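Local atomic coordinates of glycerol dehydrogenase (Bacillus coagulans, PDB entry 6CSJ), a protein that probably catalyses the NAD-dependent oxidation of glycerol to dihydroxyacetone and, in this double-mutant form, has acquired D-lactate dehydrogenase activity. Residues Ala172-Lys183 and Thr196-Tyr207; Ala162-Leu173 and Gln210-Ala221. The protein carries 2 engineered substitutions. One frame throughout, in Å; residues are numbered along the deposited sequence.

Contact 1 (Ala172-Lys183 and Thr196-Tyr207)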
loop_
_atom_site.group_PDB
_atom_site.type_symbol
_atom_site.label_atom_id
_atom_site.label_comp_id
_atom_site.label_asym_id
_atom_site.label_seq_id
_atom_site.Cartn_x
_atom_site.Cartn_y
_atom_site.Cartn_z
ATOM N N ALA A 172 4.043 -1.908 -5.575
ATOM C CA ALA A 172 3.646 -3.127 -6.308
ATOM C C ALA A 172 4.826 -3.950 -6.862
ATOM O O ALA A 172 4.739 -5.176 -6.975
ATOM C CB ALA A 172 2.693 -2.766 -7.438
ATOM N N LEU A 173 5.916 -3.262 -7.187
ATOM C CA LEU A 173 7.107 -3.877 -7.775
ATOM C C LEU A 173 7.756 -4.922 -6.860
ATOM O O LEU A 173 8.265 -5.936 -7.338
ATOM C CB LEU A 173 8.119 -2.782 -8.122
ATOM C CG LEU A 173 9.167 -3.061 -9.183
ATOM C CD1 LEU A 173 8.528 -3.452 -10.515
ATOM C CD2 LEU A 173 10.047 -1.819 -9.343
ATOM N N ALA A 174 7.717 -4.681 -5.549
ATOM C CA ALA A 174 8.291 -5.596 -4.571
ATOM C C ALA A 174 7.534 -6.905 -4.414
ATOM O O ALA A 174 8.130 -7.906 -4.014
ATOM C CB ALA A 174 8.378 -4.918 -3.214
ATOM N N THR A 175 6.238 -6.910 -4.729
ATOM C CA THR A 175 5.348 -7.992 -4.301
ATOM C C THR A 175 5.763 -9.389 -4.739
ATOM O O THR A 175 5.788 -10.297 -3.911
ATOM C CB THR A 175 3.896 -7.745 -4.751
ATOM O OG1 THR A 175 3.475 -6.438 -4.332
ATOM C CG2 THR A 175 2.959 -8.814 -4.160
ATOM N N TYR A 176 6.076 -9.568 -6.023
ATOM C CA TYR A 176 6.485 -10.885 -6.529
ATOM C C TYR A 176 7.786 -11.385 -5.888
ATOM O O TYR A 176 7.882 -12.555 -5.506
ATOM C CB TYR A 176 6.646 -10.878 -8.054
ATOM C CG TYR A 176 7.134 -12.214 -8.593
ATOM C CD1 TYR A 176 6.413 -13.386 -8.350
ATOM C CD2 TYR A 176 8.330 -12.315 -9.313
ATOM C CE1 TYR A 176 6.852 -14.606 -8.824
ATOM C CE2 TYR A 176 8.777 -13.542 -9.790
ATOM C CZ TYR A 176 8.028 -14.678 -9.542
ATOM O OH TYR A 176 8.460 -15.894 -10.005
ATOM N N PHE A 177 8.774 -10.499 -5.771
ATOM C CA PHE A 177 10.087 -10.881 -5.273
ATOM C C PHE A 177 10.040 -11.281 -3.795
ATOM O O PHE A 177 10.689 -12.266 -3.383
ATOM C CB PHE A 177 11.097 -9.755 -5.521
ATOM C CG PHE A 177 11.252 -9.404 -6.974
ATOM C CD1 PHE A 177 11.780 -10.332 -7.876
ATOM C CD2 PHE A 177 10.831 -8.169 -7.457
ATOM C CE1 PHE A 177 11.897 -10.032 -9.236
ATOM C CE2 PHE A 177 10.961 -7.860 -8.812
ATOM C CZ PHE A 177 11.511 -8.787 -9.699
ATOM N N GLU A 178 9.251 -10.535 -3.017
ATOM C CA GLU A 178 9.060 -10.814 -1.592
ATOM C C GLU A 178 8.271 -12.092 -1.372
ATOM O O GLU A 178 8.624 -12.894 -0.500
ATOM C CB GLU A 178 8.396 -9.629 -0.882
ATOM C CG GLU A 178 9.269 -8.382 -0.903
ATOM C CD GLU A 178 8.861 -7.330 0.107
ATOM O OE1 GLU A 178 7.798 -6.682 -0.060
ATOM O OE2 GLU A 178 9.634 -7.141 1.069
ATOM N N ALA A 179 7.222 -12.288 -2.172
ATOM C CA ALA A 179 6.405 -13.513 -2.113
ATOM C C ALA A 179 7.179 -14.744 -2.572
ATOM O O ALA A 179 7.077 -15.810 -1.958
ATOM C CB ALA A 179 5.136 -13.347 -2.934
ATOM N N ARG A 180 7.942 -14.600 -3.660
ATOM C CA ARG A 180 8.823 -15.672 -4.162
ATOM C C ARG A 180 9.804 -16.110 -3.083
ATOM O O ARG A 180 9.961 -17.302 -2.833
ATOM C CB ARG A 180 9.596 -15.209 -5.400
ATOM C CG ARG A 180 10.434 -16.294 -6.071
ATOM C CD ARG A 180 11.038 -15.817 -7.395
ATOM N NE ARG A 180 12.060 -14.795 -7.185
ATOM C CZ ARG A 180 12.745 -14.186 -8.162
ATOM N NH1 ARG A 180 12.510 -14.468 -9.435
ATOM N NH2 ARG A 180 13.666 -13.270 -7.870
ATOM N N ALA A 181 10.452 -15.135 -2.451
ATOM C CA ALA A 181 11.404 -15.412 -1.373
ATOM C C ALA A 181 10.767 -16.185 -0.214
ATOM O O ALA A 181 11.306 -17.199 0.235
ATOM C CB ALA A 181 12.017 -14.109 -0.874
ATOM N N THR A 182 9.617 -15.698 0.248
ATOM C CA THR A 182 8.876 -16.312 1.344
ATOM C C THR A 182 8.444 -17.746 1.023
ATOM O O THR A 182 8.589 -18.641 1.859
ATOM C CB THR A 182 7.646 -15.472 1.729
ATOM O OG1 THR A 182 8.052 -14.158 2.144
ATOM C CG2 THR A 182 6.865 -16.139 2.859
ATOM N N LYS A 183 7.929 -17.970 -0.182
ATOM C CA LYS A 183 7.528 -19.322 -0.584
ATOM C C LYS A 183 8.738 -20.265 -0.693
ATOM O O LYS A 183 8.666 -21.413 -0.236
ATOM C CB LYS A 183 6.752 -19.293 -1.892
ATOM C CG LYS A 183 6.015 -20.587 -2.217
ATOM C CD LYS A 183 5.123 -20.403 -3.425
ATOM C CE LYS A 183 4.070 -21.490 -3.527
ATOM N NZ LYS A 183 4.686 -22.801 -3.840
ATOM N N THR A 196 -0.197 -19.864 -0.618
ATOM C CA THR A 196 -1.025 -20.552 -1.619
ATOM C C THR A 196 -0.489 -20.326 -3.036
ATOM O O THR A 196 0.216 -19.341 -3.300
ATOM C CB THR A 196 -2.488 -20.056 -1.595
ATOM O OG1 THR A 196 -2.528 -18.629 -1.810
ATOM C CG2 THR A 196 -3.154 -20.403 -0.268
ATOM N N GLU A 197 -0.858 -21.229 -3.944
ATOM C CA GLU A 197 -0.594 -21.040 -5.366
ATOM C C GLU A 197 -1.319 -19.800 -5.919
ATOM O O GLU A 197 -0.759 -19.060 -6.744
ATOM C CB GLU A 197 -0.986 -22.292 -6.158
ATOM C CG GLU A 197 -0.161 -23.534 -5.828
ATOM C CD GLU A 197 1.352 -23.285 -5.880
ATOM O OE1 GLU A 197 1.845 -22.652 -6.843
ATOM O OE2 GLU A 197 2.058 -23.702 -4.936
ATOM N N ALA A 198 -2.546 -19.558 -5.435
ATOM C CA ALA A 198 -3.303 -18.361 -5.810
ATOM C C ALA A 198 -2.530 -17.066 -5.514
ATOM O O ALA A 198 -2.433 -16.195 -6.378
ATOM C CB ALA A 198 -4.655 -18.340 -5.117
ATOM N N ALA A 199 -1.959 -16.951 -4.320
ATOM C CA ALA A 199 -1.279 -15.709 -3.922
ATOM C C ALA A 199 -0.001 -15.426 -4.713
ATOM O O ALA A 199 0.258 -14.278 -5.096
ATOM C CB ALA A 199 -0.981 -15.719 -2.425
ATOM N N ILE A 200 0.798 -16.462 -4.956
ATOM C CA ILE A 200 2.035 -16.304 -5.737
ATOM C C ILE A 200 1.699 -15.980 -7.205
ATOM O O ILE A 200 2.355 -15.142 -7.820
ATOM C CB ILE A 200 3.016 -17.515 -5.559
ATOM C CG1 ILE A 200 4.416 -17.191 -6.070
ATOM C CG2 ILE A 200 2.524 -18.776 -6.253
ATOM C CD1 ILE A 200 5.131 -16.126 -5.270
ATOM N N ALA A 201 0.648 -16.595 -7.737
ATOM C CA ALA A 201 0.155 -16.271 -9.084
ATOM C C ALA A 201 -0.320 -14.814 -9.217
ATOM O O ALA A 201 -0.021 -14.155 -10.211
ATOM C CB ALA A 201 -0.952 -17.227 -9.481
ATOM N N LEU A 202 -1.045 -14.315 -8.216
ATOM C CA LEU A 202 -1.475 -12.910 -8.193
ATOM C C LEU A 202 -0.290 -11.942 -8.022
ATOM O O LEU A 202 -0.264 -10.875 -8.638
ATOM C CB LEU A 202 -2.542 -12.673 -7.114
ATOM C CG LEU A 202 -3.888 -13.372 -7.366
ATOM C CD1 LEU A 202 -4.842 -13.170 -6.207
ATOM C CD2 LEU A 202 -4.568 -12.895 -8.643
ATOM N N ALA A 203 0.685 -12.326 -7.202
ATOM C CA ALA A 203 1.922 -11.557 -7.049
ATOM C C ALA A 203 2.717 -11.468 -8.365
ATOM O O ALA A 203 3.236 -10.410 -8.721
ATOM C CB ALA A 203 2.779 -12.171 -5.956
ATOM N N LYS A 204 2.802 -12.589 -9.072
ATOM C CA LYS A 204 3.491 -12.663 -10.373
ATOM C C LYS A 204 2.766 -11.793 -11.420
ATOM O O LYS A 204 3.398 -11.001 -12.133
ATOM C CB LYS A 204 3.618 -14.147 -10.807
ATOM C CG LYS A 204 4.192 -14.462 -12.187
ATOM C CD LYS A 204 5.582 -13.910 -12.405
ATOM C CE LYS A 204 6.105 -14.194 -13.807
ATOM N NZ LYS A 204 7.199 -13.231 -14.138
ATOM N N LEU A 205 1.441 -11.914 -11.487
ATOM C CA LEU A 205 0.649 -11.057 -12.377
ATOM C C LEU A 205 0.828 -9.574 -12.035
ATOM O O LEU A 205 0.862 -8.737 -12.933
ATOM C CB LEU A 205 -0.826 -11.433 -12.334
ATOM C CG LEU A 205 -1.769 -10.640 -13.250
ATOM C CD1 LEU A 205 -1.491 -10.902 -14.729
ATOM C CD2 LEU A 205 -3.209 -10.974 -12.889
ATOM N N CYS A 206 0.942 -9.265 -10.745
ATOM C CA CYS A 206 1.191 -7.902 -10.298
ATOM C C CYS A 206 2.453 -7.349 -10.954
ATOM O O CYS A 206 2.394 -6.314 -11.610
ATOM C CB CYS A 206 1.289 -7.823 -8.763
ATOM S SG CYS A 206 1.630 -6.157 -8.134
ATOM N N TYR A 207 3.569 -8.067 -10.802
ATOM C CA TYR A 207 4.858 -7.679 -11.396
ATOM C C TYR A 207 4.778 -7.519 -12.919
ATOM O O TYR A 207 5.181 -6.491 -13.462
ATOM C CB TYR A 207 5.969 -8.699 -11.049
ATOM C CG TYR A 207 7.297 -8.353 -11.695
ATOM C CD1 TYR A 207 8.066 -7.281 -11.228
ATOM C CD2 TYR A 207 7.753 -9.050 -12.816
ATOM C CE1 TYR A 207 9.263 -6.944 -11.830
ATOM C CE2 TYR A 207 8.959 -8.713 -13.433
ATOM C CZ TYR A 207 9.705 -7.663 -12.940
ATOM O OH TYR A 207 10.878 -7.334 -13.559
#

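Contact 2 (Ala162-Leu173 and Gln210-Ala221)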
loop_
_atom_site.group_PDB
_atom_site.type_symbol
_atom_site.label_atom_id
_atom_site.label_comp_id
_atom_site.label_asym_id
_atom_site.label_seq_id
_atom_site.Cartn_x
_atom_site.Cartn_y
_atom_site.Cartn_z
ATOM N N ALA A 162 0.236 12.332 -10.516
ATOM C CA ALA A 162 0.748 11.067 -11.061
ATOM C C ALA A 162 1.879 10.456 -10.227
ATOM O O ALA A 162 2.051 9.235 -10.208
ATOM C CB ALA A 162 1.184 11.240 -12.507
ATOM N N ARG A 163 2.638 11.302 -9.540
ATOM C CA ARG A 163 3.655 10.836 -8.601
ATOM C C ARG A 163 3.119 9.772 -7.629
ATOM O O ARG A 163 3.832 8.819 -7.294
ATOM C CB ARG A 163 4.233 12.014 -7.799
ATOM C CG ARG A 163 5.422 11.610 -6.948
ATOM C CD ARG A 163 5.973 12.743 -6.127
ATOM N NE ARG A 163 6.999 12.222 -5.226
ATOM C CZ ARG A 163 7.433 12.813 -4.118
ATOM N NH1 ARG A 163 6.945 13.979 -3.723
ATOM N NH2 ARG A 163 8.374 12.215 -3.386
ATOM N N LEU A 164 1.879 9.955 -7.177
ATOM C CA LEU A 164 1.237 9.009 -6.266
ATOM C C LEU A 164 0.906 7.668 -6.923
ATOM O O LEU A 164 1.032 6.622 -6.277
ATOM C CB LEU A 164 -0.012 9.624 -5.631
ATOM C CG LEU A 164 0.254 10.674 -4.533
ATOM C CD1 LEU A 164 -1.006 11.486 -4.251
ATOM C CD2 LEU A 164 0.771 10.030 -3.240
ATOM N N LEU A 165 0.484 7.684 -8.185
ATOM C CA LEU A 165 0.208 6.436 -8.909
ATOM C C LEU A 165 1.517 5.677 -9.156
ATOM O O LEU A 165 1.572 4.449 -8.994
ATOM C CB LEU A 165 -0.510 6.695 -10.246
ATOM C CG LEU A 165 -1.027 5.430 -10.948
ATOM C CD1 LEU A 165 -2.204 4.811 -10.202
ATOM C CD2 LEU A 165 -1.419 5.738 -12.379
ATOM N N VAL A 166 2.556 6.426 -9.531
ATOM C CA VAL A 166 3.892 5.872 -9.766
ATOM C C VAL A 166 4.448 5.267 -8.473
ATOM O O VAL A 166 4.996 4.162 -8.497
ATOM C CB VAL A 166 4.855 6.939 -10.336
ATOM C CG1 VAL A 166 6.295 6.444 -10.349
ATOM C CG2 VAL A 166 4.428 7.314 -11.755
ATOM N N SER A 167 4.281 5.975 -7.356
ATOM C CA SER A 167 4.683 5.443 -6.057
ATOM C C SER A 167 3.997 4.100 -5.750
ATOM O O SER A 167 4.628 3.192 -5.215
ATOM C CB SER A 167 4.413 6.450 -4.938
ATOM O OG SER A 167 5.054 6.047 -3.738
ATOM N N GLY A 168 2.726 3.977 -6.116
ATOM C CA GLY A 168 2.010 2.706 -6.024
ATOM C C GLY A 168 2.582 1.598 -6.892
ATOM O O GLY A 168 2.506 0.430 -6.526
ATOM N N MET A 169 3.142 1.971 -8.041
ATOM C CA MET A 169 3.879 1.027 -8.896
ATOM C C MET A 169 5.144 0.527 -8.185
ATOM O O MET A 169 5.475 -0.656 -8.266
ATOM C CB MET A 169 4.241 1.639 -10.260
ATOM C CG MET A 169 3.064 2.136 -11.094
ATOM S SD MET A 169 3.634 2.919 -12.621
ATOM C CE MET A 169 2.194 3.871 -13.127
ATOM N N GLY A 170 5.836 1.433 -7.490
ATOM C CA GLY A 170 7.024 1.079 -6.709
ATOM C C GLY A 170 6.724 0.061 -5.624
ATOM O O GLY A 170 7.432 -0.953 -5.494
ATOM N N ASP A 171 5.655 0.331 -4.871
ATOM C CA ASP A 171 5.136 -0.574 -3.845
ATOM C C ASP A 171 4.758 -1.935 -4.450
ATOM O O ASP A 171 5.134 -2.978 -3.920
ATOM C CB ASP A 171 3.919 0.069 -3.150
ATOM C CG ASP A 171 3.761 -0.346 -1.691
ATOM O OD1 ASP A 171 4.802 -0.541 -1.011
ATOM O OD2 ASP A 171 2.608 -0.444 -1.213
ATOM N N ALA A 172 4.043 -1.908 -5.575
ATOM C CA ALA A 172 3.646 -3.127 -6.308
ATOM C C ALA A 172 4.826 -3.950 -6.862
ATOM O O ALA A 172 4.739 -5.176 -6.975
ATOM C CB ALA A 172 2.693 -2.766 -7.438
ATOM N N LEU A 173 5.916 -3.262 -7.187
ATOM C CA LEU A 173 7.107 -3.877 -7.775
ATOM C C LEU A 173 7.756 -4.922 -6.860
ATOM O O LEU A 173 8.265 -5.936 -7.338
ATOM C CB LEU A 173 8.119 -2.782 -8.122
ATOM C CG LEU A 173 9.167 -3.061 -9.183
ATOM C CD1 LEU A 173 8.528 -3.452 -10.515
ATOM C CD2 LEU A 173 10.047 -1.819 -9.343
ATOM N N GLN A 210 2.969 -4.393 -13.987
ATOM C CA GLN A 210 3.786 -3.180 -13.854
ATOM C C GLN A 210 4.698 -2.999 -15.067
ATOM O O GLN A 210 4.729 -1.915 -15.653
ATOM C CB GLN A 210 4.633 -3.188 -12.574
ATOM C CG GLN A 210 3.855 -3.257 -11.268
ATOM C CD GLN A 210 2.841 -2.134 -11.099
ATOM O OE1 GLN A 210 3.087 -0.997 -11.515
ATOM N NE2 GLN A 210 1.698 -2.448 -10.479
ATOM N N ILE A 211 5.400 -4.069 -15.454
ATOM C CA ILE A 211 6.354 -4.025 -16.573
ATOM C C ILE A 211 5.638 -3.697 -17.899
ATOM O O ILE A 211 6.065 -2.805 -18.627
ATOM C CB ILE A 211 7.177 -5.357 -16.696
ATOM C CG1 ILE A 211 7.999 -5.636 -15.426
ATOM C CG2 ILE A 211 8.090 -5.355 -17.923
ATOM C CD1 ILE A 211 8.884 -4.497 -14.956
ATOM N N LEU A 212 4.535 -4.388 -18.179
ATOM C CA LEU A 212 3.785 -4.183 -19.428
ATOM C C LEU A 212 2.995 -2.868 -19.508
ATOM O O LEU A 212 2.882 -2.288 -20.591
ATOM C CB LEU A 212 2.839 -5.380 -19.675
ATOM C CG LEU A 212 3.532 -6.742 -19.925
ATOM C CD1 LEU A 212 2.544 -7.903 -19.884
ATOM C CD2 LEU A 212 4.293 -6.739 -21.260
ATOM N N GLU A 213 2.455 -2.412 -18.372
ATOM C CA GLU A 213 1.437 -1.348 -18.347
ATOM C C GLU A 213 1.829 -0.043 -17.659
ATOM O O GLU A 213 1.159 0.969 -17.870
ATOM C CB GLU A 213 0.163 -1.864 -17.672
ATOM C CG GLU A 213 -0.419 -3.149 -18.260
ATOM C CD GLU A 213 -1.093 -2.929 -19.592
ATOM O OE1 GLU A 213 -1.999 -2.072 -19.664
ATOM O OE2 GLU A 213 -0.726 -3.606 -20.567
ATOM N N GLY A 214 2.881 -0.047 -16.838
ATOM C CA GLY A 214 3.189 1.106 -15.989
ATOM C C GLY A 214 3.401 2.412 -16.727
ATOM O O GLY A 214 2.847 3.450 -16.340
ATOM N N LEU A 215 4.205 2.354 -17.787
ATOM C CA LEU A 215 4.541 3.533 -18.590
ATOM C C LEU A 215 3.295 4.078 -19.296
ATOM O O LEU A 215 3.027 5.273 -19.223
ATOM C CB LEU A 215 5.642 3.220 -19.618
ATOM C CG LEU A 215 6.026 4.364 -20.579
ATOM C CD1 LEU A 215 6.543 5.579 -19.831
ATOM C CD2 LEU A 215 7.016 3.904 -21.636
ATOM N N LYS A 216 2.544 3.200 -19.965
ATOM C CA LYS A 216 1.294 3.595 -20.621
ATOM C C LYS A 216 0.310 4.246 -19.646
ATOM O O LYS A 216 -0.371 5.222 -20.000
ATOM C CB LYS A 216 0.615 2.389 -21.275
ATOM C CG LYS A 216 1.298 1.874 -22.522
ATOM C CD LYS A 216 0.441 0.835 -23.223
ATOM C CE LYS A 216 0.474 -0.520 -22.521
ATOM N NZ LYS A 216 -0.576 -1.438 -23.041
ATOM N N ALA A 217 0.238 3.689 -18.436
ATOM C CA ALA A 217 -0.607 4.224 -17.381
ATOM C C ALA A 217 -0.101 5.569 -16.902
ATOM O O ALA A 217 -0.895 6.484 -16.749
ATOM C CB ALA A 217 -0.695 3.256 -16.214
ATOM N N LYS A 218 1.204 5.701 -16.677
ATOM C CA LYS A 218 1.768 6.995 -16.270
ATOM C C LYS A 218 1.464 8.118 -17.274
ATOM O O LYS A 218 1.055 9.195 -16.881
ATOM C CB LYS A 218 3.284 6.924 -16.051
ATOM C CG LYS A 218 3.860 8.266 -15.608
ATOM C CD LYS A 218 5.359 8.244 -15.364
ATOM C CE LYS A 218 5.832 9.686 -15.152
ATOM N NZ LYS A 218 7.128 9.800 -14.428
ATOM N N LEU A 219 1.679 7.861 -18.560
ATOM C CA LEU A 219 1.457 8.876 -19.602
ATOM C C LEU A 219 0.011 9.407 -19.637
ATOM O O LEU A 219 -0.211 10.592 -19.910
ATOM C CB LEU A 219 1.853 8.332 -20.977
ATOM C CG LEU A 219 3.349 8.068 -21.154
ATOM C CD1 LEU A 219 3.607 7.349 -22.466
ATOM C CD2 LEU A 219 4.162 9.353 -21.059
ATOM N N ALA A 220 -0.947 8.532 -19.343
ATOM C CA ALA A 220 -2.347 8.918 -19.178
ATOM C C ALA A 220 -2.605 9.660 -17.849
ATOM O O ALA A 220 -3.276 10.704 -17.837
ATOM C CB ALA A 220 -3.250 7.691 -19.286
ATOM N N ALA A 221 -2.073 9.127 -16.744
ATOM C CA ALA A 221 -2.329 9.680 -15.398
ATOM C C ALA A 221 -1.697 11.054 -15.161
ATOM O O ALA A 221 -2.232 11.841 -14.400
ATOM C CB ALA A 221 -1.886 8.705 -14.317
#

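Contact 1 (Ala172-Lys183 and Thr196-Tyr207)
Tyr176 and Tyr207, on facing helices, both hold CG anti to the backbone N (chi1 177° for Tyr176); they touch at their first side-chain carbons, Tyr176 CB to Tyr207 CB 3.8 Å, and then part, Tyr176 over Lys204 and Tyr207 toward Phe177. This is an antiparallel helix pair in the helical domain of the iron-containing alcohol dehydrogenase fold: helices 175-183 and 197-207 approach to 8.2 Å between axes, their N-to-C directions 150° apart. Tyr176 is the knob, set in a hole formed by Ile200, Ala203, Lys204 and Tyr207. Its CB rests 3.5 Å from Ala203 O, and the aliphatic part of Lys204, running alongside and pointing the same way, lays CD over one ring face as a CH-pi contact 3.9 Å from the centroid. Lys204 NZ is too far from the ring for more than a weak cation-pi attraction and has its salt bridge with Asp208.

Phe177 presents its edge to the Tyr207 face, a T-shaped stack with the planes at 71° and the centroids 5.0 Å apart. Leu173 CD1 also reaches that ring, obliquely. The Tyr207 hydroxyl is hydrogen-bonded to Glu295 on helix 290-303, which holds the far end of the side chain. The backbones come closest where Ala203 faces Tyr176, with Ala179 CB beside Ala203 CB. Around this point Thr175 turns its methyl CG2 onto Ala203 CB, with OG1 bonded to Ser241 on helix 228-248, and Ile200 CD1 meets Ala179 CB at 3.6 Å.

The outer end of the pair is polar. Thr196 caps helix 197-207 by accepting from Ala199 N at its OG1, and next to it Lys183, its chain bent at the last torsion, crosses Glu197 at about a right angle; Lys183 NZ bonds Glu197 OE2 on its syn side at 3.0 Å, a salt bridge.

Contact 2 (Ala162-Leu173 and Gln210-Ala221)
Met169 and Gln210 meet at the tight end of this nearly antiparallel helix pair (164°, axes 9.6 Å apart), part of the helical domain of the iron-containing alcohol dehydrogenase fold. Met169 is the knob, its hole made by Gln210, Gly214, Ala217 and Lys218. With CG set anti to the carbonyl carbon (chi1 -58°) and the chain extended beyond, Met169 CE comes within 3.3 Å of Gly214 O; a CB on that glycine would clash with Gln210 O in its own helix and sit tight against Met169 SD. Gln210 bends at its second torsion and lays its amide across Met169 and Ala172, OE1 toward the first and NE2 toward the second. Its OE1 lies 3.1 Å from Met169 CB, buried without a polar partner, whereas NE2 bonds Asn237 OD1 on helix 228-248. A leucine in its place would probably leave Asn237 OD1 without this donor and disturb the close fit against Ala172.

At the other end Leu165 CD2 packs snugly on Ala221 CB, but partly exposed Ala162 is looser, its CB 4.4 Å from Ala221 CB. On the partly exposed flank, extended Lys218 crosses Val166 obliquely; its ammonium is hydrogen-bonded to Val303 O, and partway along the chain Lys218 CD packs 3.8 Å from Val166 CG2.

How the contacts relate
The two contacts sit end to end, centres about 18 Å apart, and both pair the chain around residues 162-183 with successive parts of helix 197-221. Ala172 and Leu173 are their junction: Ala172 CB meets Cys206 SG at 3.6 Å in contact 1 and Gln210 NE2 at 3.2 Å in contact 2, partners one helical turn apart. Helix 228-248 backs both, touching Cys206 with Leu240 and Ser241, and Gln210 and Ala217 with Ile233. Asp171 and Glu178, which touch neither facing segment, bond elsewhere: Asp171 to Asn121 N, Glu178 to His254 and Ala251 N. Asp171, also touching His271, probably borders the interdomain cleft that holds the active site in this family, with both contacts behind it.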